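Local coordinates for orotidine 5'-phosphate decarboxylase (PDB 4DBE), which probably catalyses the decarboxylation of orotidine 5'-monophosphate to UMP, the last step of de novo UMP biosynthesis, at residues Gly138-Gly143 and Thr160-Gly165; Val58-Ala63 and Glu74-Ala79. One frame throughout, in Å; residues are numbered along the deposited sequence.

How the contacts relate
Both contacts belong to one closed barrel of eight parallel strands, the TIM-barrel fold of the OMP decarboxylases, and both segments of contact 2 precede those of contact 1 in the sequence. Their centres lie about 17 Å apart, with about 6 Å between the nearest atoms, and they do not touch. Contact 1 pairs two adjacent barrel strands, 138-141 and 160-163; contact 2 packs strand 55-62 on the loop that leads from helix 66-73 to strand 81-85. Both also touch 6-hydroxyuridine-5'-phosphate: Pro164 of contact 1 lies against its ring and ribose, while Lys61 of contact 2 hydrogen-bonds to its 6-hydroxyl oxygen, so two separate parts of the barrel meet at one ligand.

Contact 1: residues Gly138-Gly143 and Thr160-Gly165; sequences GIVVGG and TIVSPG. With BMP (6-hydroxyuridine-5'-phosphate), chain C.
Strands 138-141 and 160-163 run parallel as barrel neighbours, their axes 4.6 Å apart at closest approach and inclined by 27°, with Ile139 opposite Ile161 and Val140 opposite Val162. Val162 N donates to Ile139 O over 2.9 Å in an almost straight bond (173° at the hydrogen), and Val162 O receives Val141 N. On the face turned to helix 146-155, Ile139 and Ile161 lie side by side, Ile139 CG1 being 4.0 Å from Ile161 CG1. There too, Val141 CG2 meets Ile161 CG2 aslant. On the opposite face, inside the barrel, Val140 is split between two partners: CG2 touches Val162 CG2, and Val140 CG1, anti to the backbone N, comes at about a right angle to Pro164 and reaches Pro164 CD at 3.6 Å. Past the regular pairing, Ser163 takes over with its side chain. Ser163 OG sits beside its own backbone N (chi1 -59°), from where it donates to Val141 O over 2.8 Å in the carbonyl plane. Gly143 N then donates to Pro164 O at 2.7 Å, joining the chain just after Val141 to Pro164. Pro164 turns its ring to 6-hydroxyuridine-5'-phosphate, with Pro164 CG 3.5 Å from C6 of the base and Pro164 CB 3.2 Å from O4' of the ribose. The serine hydroxyl and the glycine N-H thus continue the cross-strand hydrogen bonding past the last backbone pair, Val141 N to Val162 O. These bonds, at Ser163 and at the carbonyl of Pro164, are consistent with holding the apolar ring in place against the ligand, as its predicted place in the substrate site suggests.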
loop_
_atom_site.group_PDB
_atom_site.type_symbol
_atom_site.label_atom_id
_atom_site.label_comp_id
_atom_site.label_asym_id
_atom_site.label_seq_id
_atom_site.Cartn_x
_atom_site.Cartn_y
_atom_site.Cartn_z
ATOM N N GLY A 138 3.342 5.113 -16.857
ATOM C CA GLY A 138 4.401 4.126 -16.765
ATOM C C GLY A 138 4.044 2.917 -15.941
ATOM O O GLY A 138 2.940 2.811 -15.406
ATOM N N ILE A 139 5.000 2.001 -15.834
ATOM C CA ILE A 139 4.812 0.784 -15.068
ATOM C C ILE A 139 6.115 0.438 -14.341
ATOM O O ILE A 139 7.187 0.874 -14.745
ATOM C CB ILE A 139 4.369 -0.404 -15.962
ATOM C CG1 ILE A 139 5.401 -0.658 -17.063
ATOM C CG2 ILE A 139 2.975 -0.145 -16.552
ATOM C CD1 ILE A 139 5.086 -1.892 -17.979
ATOM N N VAL A 140 6.001 -0.343 -13.269
ATOM C CA VAL A 140 7.152 -0.816 -12.518
ATOM C C VAL A 140 7.345 -2.288 -12.842
ATOM O O VAL A 140 6.419 -3.091 -12.682
ATOM C CB VAL A 140 6.958 -0.656 -10.974
ATOM C CG1 VAL A 140 8.277 -0.924 -10.241
ATOM C CG2 VAL A 140 6.409 0.734 -10.620
ATOM N N VAL A 141 8.541 -2.627 -13.316
ATOM C CA VAL A 141 8.898 -4.008 -13.649
ATOM C C VAL A 141 10.271 -4.329 -13.072
ATOM O O VAL A 141 11.262 -3.695 -13.427
ATOM C CB VAL A 141 8.878 -4.265 -15.181
ATOM C CG1 VAL A 141 9.060 -5.743 -15.466
ATOM C CG2 VAL A 141 7.580 -3.767 -15.795
ATOM N N GLY A 142 10.314 -5.301 -12.165
ATOM C CA GLY A 142 11.521 -5.609 -11.420
ATOM C C GLY A 142 12.742 -5.759 -12.305
ATOM O O GLY A 142 12.683 -6.401 -13.357
ATOM N N GLY A 143 13.846 -5.154 -11.878
ATOM C CA GLY A 143 15.111 -5.276 -12.580
ATOM C C GLY A 143 15.758 -6.637 -12.369
ATOM O O GLY A 143 16.783 -6.949 -12.974
ATOM N N THR A 160 6.562 4.408 -20.027
ATOM C CA THR A 160 7.767 4.612 -19.227
ATOM C C THR A 160 7.896 3.405 -18.309
ATOM O O THR A 160 6.949 3.058 -17.619
ATOM C CB THR A 160 7.683 5.904 -18.371
ATOM O OG1 THR A 160 7.526 7.047 -19.224
ATOM C CG2 THR A 160 8.947 6.082 -17.515
ATOM N N ILE A 161 9.048 2.738 -18.325
ATOM C CA ILE A 161 9.235 1.545 -17.513
ATOM C C ILE A 161 10.297 1.849 -16.474
ATOM O O ILE A 161 11.376 2.288 -16.824
ATOM C CB ILE A 161 9.659 0.334 -18.375
ATOM C CG1 ILE A 161 8.569 0.022 -19.406
ATOM C CG2 ILE A 161 9.943 -0.886 -17.502
ATOM C CD1 ILE A 161 8.891 -1.200 -20.257
ATOM N N VAL A 162 9.967 1.671 -15.195
ATOM C CA VAL A 162 10.938 1.902 -14.119
ATOM C C VAL A 162 11.209 0.590 -13.410
ATOM O O VAL A 162 10.293 -0.209 -13.186
ATOM C CB VAL A 162 10.468 3.003 -13.120
ATOM C CG1 VAL A 162 10.317 4.322 -13.850
ATOM C CG2 VAL A 162 9.156 2.608 -12.440
ATOM N N SER A 163 12.475 0.352 -13.089
ATOM C CA SER A 163 12.878 -0.955 -12.605
ATOM C C SER A 163 13.730 -0.894 -11.335
ATOM O O SER A 163 14.870 -0.417 -11.363
ATOM C CB SER A 163 13.644 -1.703 -13.696
ATOM O OG SER A 163 12.829 -1.842 -14.850
ATOM N N PRO A 164 13.179 -1.407 -10.234
ATOM C CA PRO A 164 13.897 -1.499 -8.959
ATOM C C PRO A 164 14.493 -2.902 -8.763
ATOM O O PRO A 164 14.206 -3.797 -9.565
ATOM C CB PRO A 164 12.784 -1.254 -7.942
ATOM C CG PRO A 164 11.592 -1.906 -8.570
ATOM C CD PRO A 164 11.757 -1.777 -10.086
ATOM N N GLY A 165 15.299 -3.086 -7.715
ATOM C CA GLY A 165 15.924 -4.375 -7.417
ATOM C C GLY A 165 17.378 -4.384 -7.835
ATOM O O GLY A 165 18.006 -5.461 -7.972
HETATM P P BMP C . 16.597 -1.002 -2.750
HETATM O OP1 BMP C . 16.486 -2.450 -2.964
HETATM O OP2 BMP C . 17.288 -0.472 -1.389
HETATM O OP3 BMP C . 17.495 -0.410 -3.930
HETATM O "O5'" BMP C . 15.170 -0.298 -2.916
HETATM C "C5'" BMP C . 14.272 -0.659 -3.953
HETATM C "C4'" BMP C . 13.105 0.308 -4.017
HETATM O "O4'" BMP C . 12.193 -0.125 -5.059
HETATM C "C3'" BMP C . 12.275 0.405 -2.735
HETATM O "O3'" BMP C . 11.719 1.712 -2.617
HETATM C "C2'" BMP C . 11.155 -0.597 -3.000
HETATM O "O2'" BMP C . 9.976 -0.355 -2.272
HETATM C "C1'" BMP C . 10.929 -0.416 -4.504
HETATM N N1 BMP C . 10.394 -1.610 -5.182
HETATM C C2 BMP C . 11.008 -2.810 -5.104
HETATM O O2 BMP C . 12.020 -2.952 -4.446
HETATM N N3 BMP C . 10.499 -3.889 -5.733
HETATM C C4 BMP C . 9.377 -3.799 -6.485
HETATM O O4 BMP C . 8.936 -4.789 -7.058
HETATM C C5 BMP C . 8.729 -2.554 -6.603
HETATM C C6 BMP C . 9.264 -1.473 -5.947
HETATM O O1 BMP C . 8.686 -0.269 -6.044
#

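Contact 2: residues Val58-Ala63 and Glu74-Ala79. With BMP (6-hydroxyuridine-5'-phosphate), chain C.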
loop_
_atom_site.group_PDB
_atom_site.type_symbol
_atom_site.label_atom_id
_atom_site.label_comp_id
_atom_site.label_asym_id
_atom_site.label_seq_id
_atom_site.Cartn_x
_atom_site.Cartn_y
_atom_site.Cartn_z
ATOM N N VAL A 58 5.830 9.863 -5.791
ATOM C CA VAL A 58 5.481 9.397 -4.463
ATOM C C VAL A 58 4.995 7.956 -4.533
ATOM O O VAL A 58 4.067 7.638 -5.275
ATOM C CB VAL A 58 4.454 10.306 -3.772
ATOM C CG1 VAL A 58 3.843 9.587 -2.583
ATOM C CG2 VAL A 58 5.128 11.607 -3.358
ATOM N N ASP A 59 5.648 7.087 -3.766
ATOM C CA ASP A 59 5.373 5.659 -3.836
ATOM C C ASP A 59 4.894 5.111 -2.505
ATOM O O ASP A 59 5.709 4.712 -1.652
ATOM C CB ASP A 59 6.603 4.869 -4.328
ATOM C CG ASP A 59 6.356 3.361 -4.364
ATOM O OD1 ASP A 59 5.185 2.948 -4.240
ATOM O OD2 ASP A 59 7.318 2.582 -4.525
ATOM N N PHE A 60 3.575 5.111 -2.327
ATOM C CA PHE A 60 2.952 4.430 -1.194
ATOM C C PHE A 60 2.300 3.104 -1.633
ATOM O O PHE A 60 1.502 2.521 -0.897
ATOM C CB PHE A 60 1.931 5.331 -0.486
ATOM C CG PHE A 60 2.533 6.571 0.166
ATOM C CD1 PHE A 60 3.903 6.778 0.196
ATOM C CD2 PHE A 60 1.710 7.520 0.748
ATOM C CE1 PHE A 60 4.443 7.921 0.789
ATOM C CE2 PHE A 60 2.243 8.670 1.351
ATOM C CZ PHE A 60 3.605 8.866 1.373
ATOM N N LYS A 61 2.658 2.622 -2.824
ATOM C CA LYS A 61 2.149 1.323 -3.290
ATOM C C LYS A 61 0.625 1.261 -3.157
ATOM O O LYS A 61 0.058 0.280 -2.646
ATOM C CB LYS A 61 2.799 0.174 -2.503
ATOM C CG LYS A 61 4.288 -0.065 -2.765
ATOM C CD LYS A 61 4.564 -0.363 -4.255
ATOM C CE LYS A 61 5.991 -0.884 -4.449
ATOM N NZ LYS A 61 7.054 0.068 -3.992
ATOM N N LEU A 62 -0.033 2.309 -3.637
ATOM C CA LEU A 62 -1.474 2.474 -3.457
ATOM C C LEU A 62 -2.237 1.223 -3.869
ATOM O O LEU A 62 -2.070 0.720 -4.988
ATOM C CB LEU A 62 -1.979 3.685 -4.231
ATOM C CG LEU A 62 -1.331 5.011 -3.841
ATOM C CD1 LEU A 62 -1.577 6.044 -4.916
ATOM C CD2 LEU A 62 -1.854 5.477 -2.473
ATOM N N ALA A 63 -3.062 0.716 -2.959
ATOM C CA ALA A 63 -3.753 -0.549 -3.175
ATOM C C ALA A 63 -5.002 -0.634 -2.298
ATOM O O ALA A 63 -5.102 -1.469 -1.390
ATOM C CB ALA A 63 -2.803 -1.719 -2.891
ATOM N N GLU A 74 -4.443 13.263 -2.567
ATOM C CA GLU A 74 -4.785 14.682 -2.417
ATOM C C GLU A 74 -3.928 15.354 -1.346
ATOM O O GLU A 74 -3.800 16.578 -1.313
ATOM C CB GLU A 74 -6.292 14.905 -2.158
ATOM C CG GLU A 74 -6.850 14.326 -0.870
ATOM C CD GLU A 74 -8.379 14.443 -0.782
ATOM O OE1 GLU A 74 -9.006 14.852 -1.778
ATOM O OE2 GLU A 74 -8.952 14.118 0.283
ATOM N N ARG A 75 -3.307 14.545 -0.500
ATOM C CA ARG A 75 -2.500 15.067 0.599
ATOM C C ARG A 75 -1.036 15.253 0.202
ATOM O O ARG A 75 -0.217 15.725 1.003
ATOM C CB ARG A 75 -2.611 14.131 1.805
ATOM C CG ARG A 75 -3.939 14.240 2.519
ATOM C CD ARG A 75 -4.284 13.003 3.321
ATOM N NE ARG A 75 -5.302 13.324 4.315
ATOM C CZ ARG A 75 -6.602 13.427 4.049
ATOM N NH1 ARG A 75 -7.046 13.203 2.823
ATOM N NH2 ARG A 75 -7.460 13.740 5.013
ATOM N N LEU A 76 -0.716 14.895 -1.041
ATOM C CA LEU A 76 0.670 14.825 -1.498
ATOM C C LEU A 76 0.887 15.573 -2.815
ATOM O O LEU A 76 1.569 15.071 -3.713
ATOM C CB LEU A 76 1.080 13.348 -1.671
ATOM C CG LEU A 76 0.713 12.475 -0.467
ATOM C CD1 LEU A 76 0.723 10.988 -0.811
ATOM C CD2 LEU A 76 1.626 12.785 0.724
ATOM N N SER A 77 0.310 16.769 -2.930
ATOM C CA SER A 77 0.334 17.516 -4.189
ATOM C C SER A 77 1.724 17.884 -4.693
ATOM O O SER A 77 1.871 18.288 -5.846
ATOM C CB SER A 77 -0.528 18.786 -4.097
ATOM O OG SER A 77 0.124 19.794 -3.340
ATOM N N PHE A 78 2.741 17.754 -3.850
ATOM C CA PHE A 78 4.099 18.098 -4.267
ATOM C C PHE A 78 4.687 17.108 -5.280
ATOM O O PHE A 78 5.694 17.400 -5.934
ATOM C CB PHE A 78 5.024 18.201 -3.058
ATOM C CG PHE A 78 5.061 16.966 -2.222
ATOM C CD1 PHE A 78 5.932 15.930 -2.527
ATOM C CD2 PHE A 78 4.234 16.842 -1.120
ATOM C CE1 PHE A 78 5.968 14.791 -1.744
ATOM C CE2 PHE A 78 4.264 15.704 -0.333
ATOM C CZ PHE A 78 5.127 14.679 -0.643
ATOM N N ALA A 79 4.073 15.936 -5.400
ATOM C CA ALA A 79 4.565 14.918 -6.328
ATOM C C ALA A 79 4.143 15.217 -7.752
ATOM O O ALA A 79 3.088 15.794 -7.978
ATOM C CB ALA A 79 4.053 13.542 -5.926
HETATM P P BMP C . 16.597 -1.002 -2.750
HETATM O OP1 BMP C . 16.486 -2.450 -2.964
HETATM O OP2 BMP C . 17.288 -0.472 -1.389
HETATM O OP3 BMP C . 17.495 -0.410 -3.930
HETATM O "O5'" BMP C . 15.170 -0.298 -2.916
HETATM C "C5'" BMP C . 14.272 -0.659 -3.953
HETATM C "C4'" BMP C . 13.105 0.308 -4.017
HETATM O "O4'" BMP C . 12.193 -0.125 -5.059
HETATM C "C3'" BMP C . 12.275 0.405 -2.735
HETATM O "O3'" BMP C . 11.719 1.712 -2.617
HETATM C "C2'" BMP C . 11.155 -0.597 -3.000
HETATM O "O2'" BMP C . 9.976 -0.355 -2.272
HETATM C "C1'" BMP C . 10.929 -0.416 -4.504
HETATM N N1 BMP C . 10.394 -1.610 -5.182
HETATM C C2 BMP C . 11.008 -2.810 -5.104
HETATM O O2 BMP C . 12.020 -2.952 -4.446
HETATM N N3 BMP C . 10.499 -3.889 -5.733
HETATM C C4 BMP C . 9.377 -3.799 -6.485
HETATM O O4 BMP C . 8.936 -4.789 -7.058
HETATM C C5 BMP C . 8.729 -2.554 -6.603
HETATM C C6 BMP C . 9.264 -1.473 -5.947
HETATM O O1 BMP C . 8.686 -0.269 -6.044
#
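Leu76 CD1 reaches both Phe60 CE2, at 3.5 Å, and Val58 CG1, at 3.9 Å. It meets the Phe60 ring obliquely, whereas Val58 CG1, anti to its backbone N (chi1 164°), covers one face of that ring near the rim. The other branch, Val58 CG2, presses tightly on Ala79 CB (3.4 Å) and touches Phe78 CE1. A type I turn from Leu76 to Ala79 brings these partners together. Asp59 and Lys61, predicted active-site residues with Lys61 the probable proton donor, turn the other way, to 6-hydroxyuridine-5'-phosphate. Asp59 OD1 accepts Lys61 N in an Asx turn, while Asp59 OD2 receives Lys61 NZ at 2.6 Å through its syn lone pair and pairs with Lys30. Bends at chi2 and chi4 bring Lys61 NZ to 2.6 Å from O1 of the ligand, and Asp64 of the second subunit, likewise predicted catalytic, pairs with the same nitrogen. An asparagine in place of Asp59 would probably leave Lys61 and Lys30 without the negative charge they share. Strand 55-62 has its ligand-binding side within the barrel and its apolar side outward, where helix 66-73 reaches Phe60, helix 41-49 flanks Leu76 and Phe78, and Phe82 of strand 81-85 touches Val58.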